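Local coordinates for protein beta-L-arabinobiosidase (Bacteroides thetaiotaomicron, PDB 5MQR) that probably hydrolyses glycosidic bonds of plant pectin, combining an N-terminal beta propeller with an MGH1-like glycoside hydrolase domain, at residues M692-V697 with Y1016-F1021; Q986-R991 with G1003-G1008; I994-D999 with E1011-Y1016. All coordinates share one frame; numbering follows the deposited sequence.

Interaction 1. Residues M692-V697 with Y1016-F1021; sequences MTEFLV and YNHSTF
Glu694 and Tyr1016 both swing CG opposite their own backbone nitrogens (chi1 177° and -158°), which lays the two side chains alongside each other, pointing the same way. Glu694 OE2 thereby comes 2.6 Å from Tyr1016 OH in a weak hydrogen bond, its carboxylate nearly perpendicular to the phenol ring. The other oxygen, OE1, lies at the edge of the imidazole of His1018, 3.5 Å from CD2. Beyond the glutamate, Phe695 offers a ring face to the edge of Tyr1016: CE1 of the tyrosine sits over the centre of the phenylalanine ring, the planes at 56° and the centroids 4.5 Å apart, an edge-to-face pair. Asn1017 binds the facing loop twice, once through its backbone and once through its side-chain amide. Its N donates to Glu694 O (3.1 Å), and its ND2 reaches Thr693 O (2.9 Å), held almost in line with that carbonyl. CG of Met692, a selenomethionine, packs against the same ND2. All of these residues are buried. The two loops meet beside helix 712-719, whose His715 donates through NE2 to Asn1017 O and touches Met692; helix 666-680 adds Leu679 against Asn1017, and Phe1021 occupies the N-cap position of helix 1022-1029.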
loop_
_atom_site.group_PDB
_atom_site.type_symbol
_atom_site.label_atom_id
_atom_site.label_comp_id
_atom_site.label_asym_id
_atom_site.label_seq_id
_atom_site.Cartn_x
_atom_site.Cartn_y
_atom_site.Cartn_z
HETATM N N MSE A 692 -3.672 -35.738 11.063
HETATM C CA MSE A 692 -3.607 -34.614 12.007
HETATM C C MSE A 692 -3.973 -35.067 13.401
HETATM O O MSE A 692 -5.118 -35.472 13.671
HETATM C CB MSE A 692 -4.454 -33.413 11.579
HETATM C CG MSE A 692 -4.398 -32.289 12.602
HETATM SE SE MSE A 692 -4.849 -30.558 11.772
HETATM C CE MSE A 692 -3.127 -30.064 10.926
ATOM N N THR A 693 -2.999 -34.949 14.305
ATOM C CA THR A 693 -3.165 -35.270 15.705
ATOM C C THR A 693 -3.828 -34.144 16.516
ATOM O O THR A 693 -3.969 -32.996 16.044
ATOM C CB THR A 693 -1.794 -35.583 16.336
ATOM O OG1 THR A 693 -0.897 -34.505 16.060
ATOM C CG2 THR A 693 -1.201 -36.873 15.751
ATOM N N GLU A 694 -4.237 -34.518 17.732
ATOM C CA GLU A 694 -4.807 -33.634 18.748
ATOM C C GLU A 694 -3.776 -33.463 19.891
ATOM O O GLU A 694 -3.335 -32.321 20.177
ATOM C CB GLU A 694 -6.137 -34.220 19.264
ATOM C CG GLU A 694 -6.818 -33.442 20.376
ATOM C CD GLU A 694 -7.907 -34.222 21.106
ATOM O OE1 GLU A 694 -8.985 -34.471 20.538
ATOM O OE2 GLU A 694 -7.706 -34.526 22.293
ATOM N N PHE A 695 -3.428 -34.597 20.531
ATOM C CA PHE A 695 -2.318 -34.703 21.475
ATOM C C PHE A 695 -1.095 -35.144 20.689
ATOM O O PHE A 695 -1.199 -36.054 19.850
ATOM C CB PHE A 695 -2.562 -35.800 22.507
ATOM C CG PHE A 695 -3.470 -35.413 23.644
ATOM C CD1 PHE A 695 -2.970 -34.744 24.743
ATOM C CD2 PHE A 695 -4.799 -35.783 23.641
ATOM C CE1 PHE A 695 -3.783 -34.425 25.821
ATOM C CE2 PHE A 695 -5.628 -35.468 24.702
ATOM C CZ PHE A 695 -5.115 -34.789 25.802
ATOM N N LEU A 696 0.062 -34.550 20.977
ATOM C CA LEU A 696 1.337 -35.060 20.431
ATOM C C LEU A 696 1.747 -36.356 21.137
ATOM O O LEU A 696 2.171 -37.299 20.485
ATOM C CB LEU A 696 2.469 -34.042 20.540
ATOM C CG LEU A 696 2.273 -32.729 19.791
ATOM C CD1 LEU A 696 3.468 -31.829 20.070
ATOM C CD2 LEU A 696 2.127 -32.944 18.298
ATOM N N VAL A 697 1.597 -36.392 22.460
ATOM C CA VAL A 697 1.858 -37.604 23.226
ATOM C C VAL A 697 0.900 -38.747 22.845
ATOM O O VAL A 697 -0.224 -38.512 22.383
ATOM C CB VAL A 697 1.799 -37.374 24.761
ATOM C CG1 VAL A 697 2.817 -36.317 25.207
ATOM C CG2 VAL A 697 0.374 -37.057 25.218
ATOM N N TYR A 1016 -1.369 -28.251 22.376
ATOM C CA TYR A 1016 -2.628 -28.945 22.166
ATOM C C TYR A 1016 -3.387 -28.393 20.944
ATOM O O TYR A 1016 -3.489 -27.187 20.727
ATOM C CB TYR A 1016 -3.476 -28.846 23.435
ATOM C CG TYR A 1016 -4.561 -29.884 23.614
ATOM C CD1 TYR A 1016 -4.300 -31.260 23.439
ATOM C CD2 TYR A 1016 -5.842 -29.511 24.022
ATOM C CE1 TYR A 1016 -5.290 -32.194 23.619
ATOM C CE2 TYR A 1016 -6.816 -30.457 24.232
ATOM C CZ TYR A 1016 -6.538 -31.795 24.011
ATOM O OH TYR A 1016 -7.522 -32.742 24.195
ATOM N N ASN A 1017 -3.920 -29.303 20.154
ATOM C CA ASN A 1017 -4.594 -28.972 18.915
ATOM C C ASN A 1017 -6.038 -29.452 18.984
ATOM O O ASN A 1017 -6.368 -30.542 18.523
ATOM C CB ASN A 1017 -3.852 -29.614 17.742
ATOM C CG ASN A 1017 -4.483 -29.271 16.411
ATOM O OD1 ASN A 1017 -5.124 -28.209 16.269
ATOM N ND2 ASN A 1017 -4.351 -30.177 15.436
ATOM N N HIS A 1018 -6.872 -28.593 19.555
ATOM C CA HIS A 1018 -8.192 -28.945 20.026
ATOM C C HIS A 1018 -9.100 -27.724 19.963
ATOM O O HIS A 1018 -10.052 -27.600 20.717
ATOM C CB HIS A 1018 -8.001 -29.402 21.479
ATOM C CG HIS A 1018 -9.160 -30.101 22.092
ATOM N ND1 HIS A 1018 -9.779 -29.624 23.225
ATOM C CD2 HIS A 1018 -9.749 -31.289 21.813
ATOM C CE1 HIS A 1018 -10.728 -30.466 23.597
ATOM N NE2 HIS A 1018 -10.736 -31.480 22.755
ATOM N N SER A 1019 -8.825 -26.836 19.022
ATOM C CA SER A 1019 -9.472 -25.534 18.966
ATOM C C SER A 1019 -9.052 -24.840 17.693
ATOM O O SER A 1019 -8.117 -25.268 17.004
ATOM C CB SER A 1019 -9.039 -24.639 20.153
ATOM O OG SER A 1019 -7.636 -24.352 20.099
ATOM N N THR A 1020 -9.754 -23.759 17.387
ATOM C CA THR A 1020 -9.305 -22.827 16.351
ATOM C C THR A 1020 -8.816 -21.549 17.032
ATOM O O THR A 1020 -9.099 -21.284 18.213
ATOM C CB THR A 1020 -10.408 -22.521 15.312
ATOM O OG1 THR A 1020 -11.499 -21.830 15.917
ATOM C CG2 THR A 1020 -10.922 -23.805 14.637
ATOM N N PHE A 1021 -8.046 -20.796 16.262
ATOM C CA PHE A 1021 -7.612 -19.456 16.610
ATOM C C PHE A 1021 -7.502 -18.578 15.361
ATOM O O PHE A 1021 -8.106 -17.529 15.273
ATOM C CB PHE A 1021 -6.274 -19.435 17.382
ATOM C CG PHE A 1021 -5.850 -18.054 17.715
ATOM C CD1 PHE A 1021 -6.472 -17.366 18.745
ATOM C CD2 PHE A 1021 -4.921 -17.389 16.934
ATOM C CE1 PHE A 1021 -6.146 -16.051 19.040
ATOM C CE2 PHE A 1021 -4.589 -16.069 17.223
ATOM C CZ PHE A 1021 -5.206 -15.409 18.279
#

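Interaction 2. Residues Q986-R991 with G1003-G1008; sequences QYHRGR and GYWLKG
Trp1005 and His988 account for most of the surface buried here, and both send CB toward the opposing segment. The indole turns its edge to strand 987-988: Trp1005 NE1 makes a weak hydrogen bond to Tyr987 O at 3.2 Å, bent to 127° at the hydrogen, with the carbonyl oxygen lying in the plane of the ring. This NE1 also has a weak bond to Ser985 O, so the indole nitrogen is divided between two weak bonds. Farther along the same edge, CZ2 meets CA of Gln986.

His988 holds CG trans to its backbone N (chi1 -179°), carrying the imidazole across to the turn of the other segment. There His988 ND1 stands 4.1 Å from Trp1005 CD1, the two rings meeting obliquely at 79°, while His988 CE1 approaches Gly1008 O at 3.6 Å. A water in the imidazole plane hydrogen-bonds His988 ND1 (3.1 Å) and accepts from Trp1005 N (3.0 Å), and His988 NE2 is hydrogen-bonded to Asp1009 OD1. Each ring nitrogen thus has a polar partner, which fixes the rotation of the ring. With an alanine here, Asp1009 OD1 and the bridging water would probably each lose a partner and a gap would open between the indole and Gly1008 O.

Two tight turns set the geometry: a type I' turn from His988 to Arg991 and a type I turn from Trp1005 to Gly1008. The first closes the hairpin of strands 987-988 and 991-992, which follows helix 972-985. Tyr993 packs against both aromatic rings, and helix 666-680 lines the hairpin through Met671, touched by Gln986 and Tyr987.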
loop_
_atom_site.group_PDB
_atom_site.type_symbol
_atom_site.label_atom_id
_atom_site.label_comp_id
_atom_site.label_asym_id
_atom_site.label_seq_id
_atom_site.Cartn_x
_atom_site.Cartn_y
_atom_site.Cartn_z
ATOM N N GLN A 986 -3.240 -17.446 26.371
ATOM C CA GLN A 986 -2.366 -18.404 25.697
ATOM C C GLN A 986 -0.878 -18.122 25.969
ATOM O O GLN A 986 -0.070 -18.004 25.054
ATOM C CB GLN A 986 -2.680 -18.462 24.202
ATOM C CG GLN A 986 -4.009 -19.161 23.902
ATOM C CD GLN A 986 -4.415 -19.041 22.439
ATOM O OE1 GLN A 986 -4.234 -19.974 21.658
ATOM N NE2 GLN A 986 -4.970 -17.886 22.059
ATOM N N TYR A 987 -0.542 -18.029 27.256
ATOM C CA TYR A 987 0.814 -17.844 27.720
ATOM C C TYR A 987 0.989 -18.686 28.968
ATOM O O TYR A 987 0.015 -18.942 29.704
ATOM C CB TYR A 987 1.117 -16.373 28.019
ATOM C CG TYR A 987 1.225 -15.540 26.776
ATOM C CD1 TYR A 987 0.102 -14.950 26.213
ATOM C CD2 TYR A 987 2.454 -15.340 26.162
ATOM C CE1 TYR A 987 0.193 -14.201 25.051
ATOM C CE2 TYR A 987 2.561 -14.580 24.994
ATOM C CZ TYR A 987 1.420 -14.012 24.447
ATOM O OH TYR A 987 1.507 -13.243 23.303
ATOM N N HIS A 988 2.220 -19.134 29.162
ATOM C CA HIS A 988 2.598 -20.017 30.253
ATOM C C HIS A 988 4.089 -19.777 30.463
ATOM O O HIS A 988 4.858 -19.851 29.512
ATOM C CB HIS A 988 2.310 -21.475 29.857
ATOM C CG HIS A 988 2.635 -22.481 30.908
ATOM N ND1 HIS A 988 1.843 -22.676 32.020
ATOM C CD2 HIS A 988 3.643 -23.383 31.005
ATOM C CE1 HIS A 988 2.357 -23.643 32.763
ATOM N NE2 HIS A 988 3.441 -24.101 32.160
ATOM N N ARG A 989 4.475 -19.432 31.687
ATOM C CA ARG A 989 5.875 -19.145 32.032
ATOM C C ARG A 989 6.468 -18.048 31.141
ATOM O O ARG A 989 7.675 -18.052 30.856
ATOM C CB ARG A 989 6.740 -20.440 31.991
ATOM C CG ARG A 989 6.358 -21.441 33.067
ATOM C CD ARG A 989 7.194 -22.720 33.039
ATOM N NE ARG A 989 6.899 -23.558 34.197
ATOM C CZ ARG A 989 7.354 -23.354 35.433
ATOM N NH1 ARG A 989 8.176 -22.344 35.712
ATOM N NH2 ARG A 989 6.990 -24.171 36.411
ATOM N N GLY A 990 5.617 -17.114 30.726
ATOM C CA GLY A 990 6.015 -15.998 29.899
ATOM C C GLY A 990 6.101 -16.213 28.403
ATOM O O GLY A 990 6.484 -15.295 27.675
ATOM N N ARG A 991 5.725 -17.397 27.933
ATOM C CA ARG A 991 5.868 -17.760 26.529
ATOM C C ARG A 991 4.534 -18.199 25.988
ATOM O O ARG A 991 3.732 -18.730 26.731
ATOM C CB ARG A 991 6.830 -18.924 26.376
ATOM C CG ARG A 991 8.209 -18.659 26.930
ATOM C CD ARG A 991 9.153 -19.809 26.639
ATOM N NE ARG A 991 8.873 -20.992 27.460
ATOM C CZ ARG A 991 9.345 -21.199 28.681
ATOM N NH1 ARG A 991 10.114 -20.295 29.299
ATOM N NH2 ARG A 991 9.040 -22.321 29.307
ATOM N N GLY A 1003 -6.097 -17.836 35.384
ATOM C CA GLY A 1003 -5.365 -18.053 34.144
ATOM C C GLY A 1003 -4.464 -19.286 34.155
ATOM O O GLY A 1003 -3.826 -19.588 33.148
ATOM N N TYR A 1004 -4.425 -20.005 35.279
ATOM C CA TYR A 1004 -3.560 -21.163 35.411
ATOM C C TYR A 1004 -3.971 -22.259 34.448
ATOM O O TYR A 1004 -5.098 -22.729 34.489
ATOM C CB TYR A 1004 -3.613 -21.710 36.839
ATOM C CG TYR A 1004 -2.717 -22.896 37.087
ATOM C CD1 TYR A 1004 -1.357 -22.874 36.736
ATOM C CD2 TYR A 1004 -3.211 -24.041 37.711
ATOM C CE1 TYR A 1004 -0.533 -23.973 36.997
ATOM C CE2 TYR A 1004 -2.390 -25.132 37.987
ATOM C CZ TYR A 1004 -1.059 -25.101 37.625
ATOM O OH TYR A 1004 -0.278 -26.195 37.910
ATOM N N TRP A 1005 -3.055 -22.667 33.603
ATOM C CA TRP A 1005 -3.288 -23.836 32.746
ATOM C C TRP A 1005 -3.305 -25.067 33.647
ATOM O O TRP A 1005 -2.347 -25.341 34.354
ATOM C CB TRP A 1005 -2.232 -23.944 31.649
ATOM C CG TRP A 1005 -2.441 -22.957 30.541
ATOM C CD1 TRP A 1005 -1.809 -21.775 30.372
ATOM C CD2 TRP A 1005 -3.361 -23.081 29.444
ATOM N NE1 TRP A 1005 -2.269 -21.153 29.255
ATOM C CE2 TRP A 1005 -3.236 -21.927 28.673
ATOM C CE3 TRP A 1005 -4.296 -24.048 29.065
ATOM C CZ2 TRP A 1005 -3.975 -21.726 27.509
ATOM C CZ3 TRP A 1005 -5.044 -23.833 27.931
ATOM C CH2 TRP A 1005 -4.879 -22.683 27.163
ATOM N N LEU A 1006 -4.425 -25.774 33.640
ATOM C CA LEU A 1006 -4.728 -26.709 34.727
ATOM C C LEU A 1006 -3.992 -28.057 34.740
ATOM O O LEU A 1006 -4.093 -28.770 35.721
ATOM C CB LEU A 1006 -6.236 -26.910 34.840
ATOM C CG LEU A 1006 -6.953 -25.659 35.367
ATOM C CD1 LEU A 1006 -8.416 -25.618 34.920
ATOM C CD2 LEU A 1006 -6.815 -25.581 36.880
ATOM N N LYS A 1007 -3.250 -28.406 33.703
ATOM C CA LYS A 1007 -2.266 -29.498 33.821
ATOM C C LYS A 1007 -0.863 -29.012 34.206
ATOM O O LYS A 1007 0.081 -29.794 34.189
ATOM C CB LYS A 1007 -2.178 -30.289 32.523
ATOM C CG LYS A 1007 -3.500 -30.902 32.100
ATOM C CD LYS A 1007 -3.894 -32.064 32.980
ATOM C CE LYS A 1007 -5.127 -32.739 32.410
ATOM N NZ LYS A 1007 -5.432 -33.983 33.131
ATOM N N GLY A 1008 -0.707 -27.744 34.574
ATOM C CA GLY A 1008 0.620 -27.248 34.944
ATOM C C GLY A 1008 1.684 -27.466 33.868
ATOM O O GLY A 1008 1.488 -27.142 32.694
HETATM O O HOH W 1 -0.752 -18.848 32.284
HETATM O O HOH W 2 -0.497 -21.209 33.405
#

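Interaction 3. Residues I994-D999 with E1011-Y1016; sequences IGEYLD and ERSRYY
A type II beta turn from Ser1013 to Tyr1016, entered from the 3-10 segment 1011-1013, docks on the loop at Ile994-Glu996. Tyr1016 N donates to Ile994 O (2.9 Å), approaching from above the carbonyl plane, and the CA-H of Gly995 points almost straight at Ser1013 O (3.2 Å).

Glu996 is the hub. With CG placed opposite the carbonyl carbon (chi1 -62°) and an extended chain, its carboxylate meets the guanidinium of Arg1012 side-on and almost coplanar, 8° between the planes. Arg1012 NE reaches Glu996 OE2 and Arg1012 NH2 reaches Glu996 OE1, both at 2.9 Å and both on syn lone pairs, a bidentate salt bridge. Ser1013 OG donates to Glu996 OE2 from the anti side at 2.7 Å. The CG of Glu996 meanwhile stands over the centre of the Tyr1016 ring, 3.7 Å from its centroid, as a CH-pi contact, and a water links OE1 to Tyr1016 OH.

Both carboxylate oxygens are therefore gripped, OE2 by two protein donors and OE1 by arginine and water. Such a clamp leaves the group little freedom to rotate, with the ring of Tyr1016 bracing the methylene behind it.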
loop_
_atom_site.group_PDB
_atom_site.type_symbol
_atom_site.label_atom_id
_atom_site.label_comp_id
_atom_site.label_asym_id
_atom_site.label_seq_id
_atom_site.Cartn_x
_atom_site.Cartn_y
_atom_site.Cartn_z
ATOM N N ILE A 994 -0.463 -23.086 24.202
ATOM C CA ILE A 994 -1.822 -23.568 23.990
ATOM C C ILE A 994 -1.871 -24.959 24.618
ATOM O O ILE A 994 -1.202 -25.911 24.156
ATOM C CB ILE A 994 -2.282 -23.557 22.510
ATOM C CG1 ILE A 994 -3.735 -24.046 22.362
ATOM C CG2 ILE A 994 -1.400 -24.408 21.611
ATOM C CD1 ILE A 994 -4.758 -23.227 23.127
ATOM N N GLY A 995 -2.635 -25.036 25.704
ATOM C CA GLY A 995 -2.855 -26.256 26.467
ATOM C C GLY A 995 -4.298 -26.711 26.393
ATOM O O GLY A 995 -5.047 -26.323 25.489
ATOM N N GLU A 996 -4.685 -27.523 27.367
ATOM C CA GLU A 996 -5.973 -28.186 27.336
ATOM C C GLU A 996 -7.105 -27.316 27.862
ATOM O O GLU A 996 -8.111 -27.129 27.183
ATOM C CB GLU A 996 -5.887 -29.514 28.076
ATOM C CG GLU A 996 -4.897 -30.479 27.440
ATOM C CD GLU A 996 -4.808 -31.783 28.202
ATOM O OE1 GLU A 996 -5.845 -32.505 28.336
ATOM O OE2 GLU A 996 -3.687 -32.061 28.680
ATOM N N TYR A 997 -6.942 -26.816 29.077
ATOM C CA TYR A 997 -7.929 -25.958 29.716
ATOM C C TYR A 997 -7.306 -25.200 30.863
ATOM O O TYR A 997 -6.260 -25.603 31.375
ATOM C CB TYR A 997 -9.149 -26.775 30.185
ATOM C CG TYR A 997 -9.006 -27.654 31.429
ATOM C CD1 TYR A 997 -7.976 -28.589 31.568
ATOM C CD2 TYR A 997 -9.959 -27.594 32.438
ATOM C CE1 TYR A 997 -7.890 -29.401 32.698
ATOM C CE2 TYR A 997 -9.887 -28.398 33.569
ATOM C CZ TYR A 997 -8.852 -29.299 33.702
ATOM O OH TYR A 997 -8.813 -30.105 34.833
ATOM N N LEU A 998 -7.948 -24.106 31.266
ATOM C CA LEU A 998 -7.367 -23.218 32.278
ATOM C C LEU A 998 -8.392 -22.640 33.247
ATOM O O LEU A 998 -9.597 -22.590 32.971
ATOM C CB LEU A 998 -6.619 -22.064 31.585
ATOM C CG LEU A 998 -7.518 -21.164 30.733
ATOM C CD1 LEU A 998 -7.311 -19.704 31.081
ATOM C CD2 LEU A 998 -7.360 -21.376 29.233
ATOM N N ASP A 999 -7.873 -22.172 34.367
ATOM C CA ASP A 999 -8.659 -21.554 35.414
ATOM C C ASP A 999 -9.179 -20.187 34.947
ATOM O O ASP A 999 -8.411 -19.357 34.468
ATOM C CB ASP A 999 -7.802 -21.417 36.672
ATOM C CG ASP A 999 -8.595 -20.952 37.863
ATOM O OD1 ASP A 999 -9.098 -19.805 37.851
ATOM O OD2 ASP A 999 -8.743 -21.738 38.806
ATOM N N GLU A 1011 3.611 -32.626 30.158
ATOM C CA GLU A 1011 3.960 -32.645 28.743
ATOM C C GLU A 1011 2.759 -32.766 27.814
ATOM O O GLU A 1011 2.734 -32.155 26.746
ATOM C CB GLU A 1011 4.940 -33.786 28.452
ATOM C CG GLU A 1011 5.491 -33.708 27.041
ATOM C CD GLU A 1011 6.470 -34.792 26.688
ATOM O OE1 GLU A 1011 6.900 -35.577 27.566
ATOM O OE2 GLU A 1011 6.800 -34.844 25.483
ATOM N N ARG A 1012 1.804 -33.587 28.200
ATOM C CA ARG A 1012 0.606 -33.821 27.386
ATOM C C ARG A 1012 -0.104 -32.560 26.841
ATOM O O ARG A 1012 -0.644 -32.583 25.724
ATOM C CB ARG A 1012 -0.412 -34.647 28.168
ATOM C CG ARG A 1012 -0.889 -34.010 29.470
ATOM C CD ARG A 1012 -1.890 -34.926 30.181
ATOM N NE ARG A 1012 -3.258 -34.681 29.737
ATOM C CZ ARG A 1012 -4.310 -35.420 30.074
ATOM N NH1 ARG A 1012 -4.188 -36.506 30.849
ATOM N NH2 ARG A 1012 -5.511 -35.066 29.640
ATOM N N SER A 1013 -0.136 -31.493 27.643
ATOM C CA SER A 1013 -0.863 -30.281 27.270
ATOM C C SER A 1013 -0.145 -29.425 26.233
ATOM O O SER A 1013 -0.779 -28.592 25.584
ATOM C CB SER A 1013 -1.125 -29.412 28.488
ATOM O OG SER A 1013 -2.063 -30.031 29.310
ATOM N N ARG A 1014 1.168 -29.593 26.117
ATOM C CA ARG A 1014 1.969 -28.704 25.283
ATOM C C ARG A 1014 1.549 -28.809 23.832
ATOM O O ARG A 1014 1.472 -29.916 23.301
ATOM C CB ARG A 1014 3.455 -29.019 25.420
ATOM C CG ARG A 1014 4.024 -28.693 26.779
ATOM C CD ARG A 1014 5.480 -29.092 26.880
ATOM N NE ARG A 1014 6.309 -28.325 25.945
ATOM C CZ ARG A 1014 7.598 -28.572 25.694
ATOM N NH1 ARG A 1014 8.230 -29.566 26.332
ATOM N NH2 ARG A 1014 8.264 -27.813 24.818
ATOM N N TYR A 1015 1.274 -27.659 23.219
ATOM C CA TYR A 1015 0.916 -27.561 21.798
ATOM C C TYR A 1015 -0.395 -28.285 21.467
ATOM O O TYR A 1015 -0.527 -28.844 20.383
ATOM C CB TYR A 1015 2.061 -28.089 20.894
ATOM C CG TYR A 1015 3.441 -27.626 21.334
ATOM C CD1 TYR A 1015 3.758 -26.261 21.408
ATOM C CD2 TYR A 1015 4.418 -28.538 21.693
ATOM C CE1 TYR A 1015 5.000 -25.825 21.836
ATOM C CE2 TYR A 1015 5.673 -28.105 22.114
ATOM C CZ TYR A 1015 5.950 -26.749 22.189
ATOM O OH TYR A 1015 7.198 -26.355 22.605
ATOM N N TYR A 1016 -1.369 -28.251 22.376
ATOM C CA TYR A 1016 -2.628 -28.945 22.166
ATOM C C TYR A 1016 -3.387 -28.393 20.944
ATOM O O TYR A 1016 -3.489 -27.187 20.727
ATOM C CB TYR A 1016 -3.476 -28.846 23.435
ATOM C CG TYR A 1016 -4.561 -29.884 23.614
ATOM C CD1 TYR A 1016 -4.300 -31.260 23.439
ATOM C CD2 TYR A 1016 -5.842 -29.511 24.022
ATOM C CE1 TYR A 1016 -5.290 -32.194 23.619
ATOM C CE2 TYR A 1016 -6.816 -30.457 24.232
ATOM C CZ TYR A 1016 -6.538 -31.795 24.011
ATOM O OH TYR A 1016 -7.522 -32.742 24.195
HETATM O O HOH W 3 2.066 -25.181 24.504
HETATM O O HOH W 4 -3.642 -27.802 30.148
HETATM O O HOH W 5 -8.074 -32.830 27.035
#

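Interactions 2 and 3 fold residues 986-1016 on themselves, and interaction 1 ties the end of that region to the distant loop 692-697. Interactions 1 and 3 share Tyr1016 and have centres about 9 Å apart; across them Phe695 CZ packs 3.5 Å from Glu996 OE1. The centre of interaction 2 lies about 8 Å from that of interaction 3 and about 16 Å from that of interaction 1. The segments of interactions 2 and 3 alternate along the chain and are probably joined by two backbone hydrogen bonds, Leu1006 N to Tyr997 O (2.9 Å) and Asp999 N to Tyr1004 O (2.8 Å). A bound HEPES molecule lies about 4 Å from the Arg1012 side chain and about 6 Å from that of Phe695, while Gly1008 is about 14 Å away.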